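Putative secreted protein (Streptomyces sp. SirexAA-E, PDB 4PEY) hydrolyses beta-1,3-glucans such as laminarin as a secreted family 55 glycoside hydrolase, working from the non-reducing end to release glucose and laminaribiose. Local coordinates at residues A[371-376]-A[399-404]. The protein carries 1 engineered substitution. Numbering follows the deposited sequence.
With BGC (beta-D-glucopyranose), chain B.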
loop_
_atom_site.group_PDB
_atom_site.type_symbol
_atom_site.label_atom_id
_atom_site.label_comp_id
_atom_site.label_asym_id
_atom_site.label_seq_id
_atom_site.Cartn_x
_atom_site.Cartn_y
_atom_site.Cartn_z
ATOM N N VAL A 371 -1.714 -1.230 -4.597
ATOM C CA VAL A 371 -2.668 -0.405 -5.308
ATOM C C VAL A 371 -2.901 0.821 -4.440
ATOM O O VAL A 371 -3.278 0.723 -3.263
ATOM C CB VAL A 371 -3.977 -1.159 -5.596
ATOM C CG1 VAL A 371 -5.048 -0.208 -6.124
ATOM C CG2 VAL A 371 -3.707 -2.295 -6.585
ATOM N N PHE A 372 -2.630 1.978 -5.020
ATOM C CA PHE A 372 -2.725 3.231 -4.295
ATOM C C PHE A 372 -3.796 4.084 -4.946
ATOM O O PHE A 372 -3.974 4.045 -6.165
ATOM C CB PHE A 372 -1.363 3.934 -4.283
ATOM C CG PHE A 372 -0.234 3.019 -3.891
ATOM C CD1 PHE A 372 -0.308 2.279 -2.719
ATOM C CD2 PHE A 372 0.875 2.855 -4.710
ATOM C CE1 PHE A 372 0.706 1.410 -2.354
ATOM C CE2 PHE A 372 1.903 1.993 -4.347
ATOM C CZ PHE A 372 1.821 1.266 -3.171
ATOM N N VAL A 373 -4.531 4.832 -4.133
ATOM C CA VAL A 373 -5.537 5.736 -4.662
ATOM C C VAL A 373 -5.275 7.125 -4.113
ATOM O O VAL A 373 -4.949 7.278 -2.934
ATOM C CB VAL A 373 -6.966 5.273 -4.305
ATOM C CG1 VAL A 373 -8.000 6.264 -4.851
ATOM C CG2 VAL A 373 -7.212 3.871 -4.861
ATOM N N ARG A 374 -5.366 8.128 -4.984
ATOM C CA ARG A 374 -5.186 9.520 -4.591
ATOM C C ARG A 374 -6.374 10.345 -5.055
ATOM O O ARG A 374 -6.805 10.212 -6.213
ATOM C CB ARG A 374 -3.895 10.099 -5.178
ATOM C CG ARG A 374 -3.774 11.605 -4.980
ATOM C CD ARG A 374 -2.390 12.107 -5.366
ATOM N NE ARG A 374 -2.170 12.074 -6.810
ATOM C CZ ARG A 374 -0.963 12.066 -7.376
ATOM N NH1 ARG A 374 0.126 12.078 -6.612
ATOM N NH2 ARG A 374 -0.841 12.056 -8.700
ATOM N N ILE A 375 -6.908 11.177 -4.157
ATOM C CA ILE A 375 -7.969 12.112 -4.523
ATOM C C ILE A 375 -7.508 13.542 -4.228
ATOM O O ILE A 375 -7.457 13.966 -3.069
ATOM C CB ILE A 375 -9.303 11.819 -3.786
ATOM C CG1 ILE A 375 -9.692 10.338 -3.925
ATOM C CG2 ILE A 375 -10.410 12.748 -4.308
ATOM C CD1 ILE A 375 -9.222 9.462 -2.767
ATOM N N GLY A 376 -7.145 14.274 -5.282
ATOM C CA GLY A 376 -6.588 15.610 -5.127
ATOM C C GLY A 376 -5.082 15.633 -4.909
ATOM O O GLY A 376 -4.436 14.585 -4.828
ATOM N N THR A 399 -2.471 -1.443 0.586
ATOM C CA THR A 399 -3.101 -0.358 -0.144
ATOM C C THR A 399 -2.936 0.935 0.653
ATOM O O THR A 399 -2.840 0.909 1.877
ATOM C CB THR A 399 -4.598 -0.647 -0.422
ATOM O OG1 THR A 399 -5.119 0.349 -1.299
ATOM C CG2 THR A 399 -5.407 -0.654 0.848
ATOM N N TRP A 400 -2.840 2.053 -0.066
ATOM C CA TRP A 400 -2.936 3.385 0.521
ATOM C C TRP A 400 -4.007 4.104 -0.252
ATOM O O TRP A 400 -3.844 4.368 -1.448
ATOM C CB TRP A 400 -1.624 4.169 0.438
ATOM C CG TRP A 400 -1.602 5.515 1.183
ATOM C CD1 TRP A 400 -2.213 5.823 2.372
ATOM C CD2 TRP A 400 -0.905 6.710 0.775
ATOM N NE1 TRP A 400 -1.928 7.135 2.731
ATOM C CE2 TRP A 400 -1.124 7.691 1.769
ATOM C CE3 TRP A 400 -0.104 7.034 -0.326
ATOM C CZ2 TRP A 400 -0.569 8.968 1.690
ATOM C CZ3 TRP A 400 0.442 8.315 -0.407
ATOM C CH2 TRP A 400 0.191 9.269 0.586
ATOM N N VAL A 401 -5.101 4.408 0.433
ATOM C CA VAL A 401 -6.232 5.081 -0.177
ATOM C C VAL A 401 -6.292 6.437 0.511
ATOM O O VAL A 401 -6.576 6.523 1.705
ATOM C CB VAL A 401 -7.529 4.251 -0.007
ATOM C CG1 VAL A 401 -8.729 4.973 -0.599
ATOM C CG2 VAL A 401 -7.348 2.887 -0.650
ATOM N N TRP A 402 -6.006 7.493 -0.248
ATOM C CA TRP A 402 -5.616 8.777 0.336
ATOM C C TRP A 402 -6.329 9.967 -0.274
ATOM O O TRP A 402 -6.089 10.311 -1.435
ATOM C CB TRP A 402 -4.101 8.950 0.176
ATOM C CG TRP A 402 -3.446 10.199 0.743
ATOM C CD1 TRP A 402 -3.204 10.478 2.064
ATOM C CD2 TRP A 402 -2.864 11.278 -0.004
ATOM N NE1 TRP A 402 -2.520 11.674 2.183
ATOM C CE2 TRP A 402 -2.305 12.186 0.929
ATOM C CE3 TRP A 402 -2.767 11.571 -1.370
ATOM C CZ2 TRP A 402 -1.658 13.357 0.534
ATOM C CZ3 TRP A 402 -2.136 12.740 -1.756
ATOM C CH2 TRP A 402 -1.584 13.616 -0.807
ATOM N N ARG A 403 -7.204 10.597 0.506
ATOM C CA ARG A 403 -7.719 11.908 0.136
ATOM C C ARG A 403 -6.636 12.926 0.500
ATOM O O ARG A 403 -6.203 12.989 1.655
ATOM C CB ARG A 403 -9.044 12.220 0.839
ATOM C CG ARG A 403 -9.494 13.654 0.611
ATOM C CD ARG A 403 -10.876 13.968 1.176
ATOM N NE ARG A 403 -11.122 15.403 1.060
ATOM C CZ ARG A 403 -10.995 16.282 2.049
ATOM N NH1 ARG A 403 -10.679 15.897 3.281
ATOM N NH2 ARG A 403 -11.201 17.561 1.805
ATOM N N ALA A 404 -6.168 13.699 -0.481
ATOM C CA ALA A 404 -5.010 14.575 -0.261
ATOM C C ALA A 404 -5.264 15.615 0.835
ATOM O O ALA A 404 -6.309 16.267 0.851
ATOM C CB ALA A 404 -4.614 15.285 -1.560
HETATM C C2 BGC B . -0.297 11.791 7.119
HETATM C C3 BGC B . -0.236 11.886 5.597
HETATM C C4 BGC B . 0.029 13.325 5.184
HETATM C C5 BGC B . 1.303 13.821 5.848
HETATM C C6 BGC B . 1.617 15.248 5.426
HETATM C C1 BGC B . 0.877 12.509 7.789
HETATM O O2 BGC B . -0.327 10.423 7.501
HETATM O O3 BGC B . -1.464 11.464 5.042
HETATM O O4 BGC B . 0.127 13.429 3.783
HETATM O O5 BGC B . 1.103 13.796 7.243
HETATM O O6 BGC B . 0.677 16.124 6.006
#
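Strands 371-375 and 399-403 run parallel, their axes 1° apart, pairing Phe372 with Trp400 and Arg374 with Trp402 through a ladder of backbone bonds that begins weakly, Trp400 N lying 3.5 Å from Val371 O, and strengthens from Val373 N to Trp400 O (2.8 Å) as far as Ala404 N to Ile375 O. The carbonyl at the weak end also accepts a short bond from the Thr399 hydroxyl, OG1 to Val371 O at 2.7 Å, the oxygen being placed there by its position anti to the Thr399 N (chi1 -172°). Beta-branched Val373 and Val401 suit the extended backbone and meet, CB to CG1, on the face that also carries Val371 and Thr399.

The other face is aromatic and leads to the sugar. Phe372 brings CD1 against Trp400 CB at 3.9 Å, the two side chains crossing at about a right angle. The indole of Trp402 is held between Ala404 CA on one face and Trp400 CH2 on the other, while the aliphatic part of Arg374 runs alongside its benzene edge, CD lying in the ring plane 3.7 Å from CZ3. A long arginine can line the indole this way and still carry its charge on to Asp340 and Trp109. Thus fixed, Trp402 donates from NE1 to O3 of the glucose (3.1 Å), a bent bond of 138°. A leucine here would probably leave the glucose O3 without its indole donor and the aliphatic part of Arg374 without the ring edge it lies along.

Gly376, just past strand 371-375, has a positive phi (86°), where a side chain would jam against the preceding carbonyl. The pair forms two successive rungs of a right-handed parallel beta-helix, as in family 55: strand 337-340 continues the ladder beyond 371-375, strand 429-436 beyond 399-403, and strand 385-389 packs against Val373 and Val401.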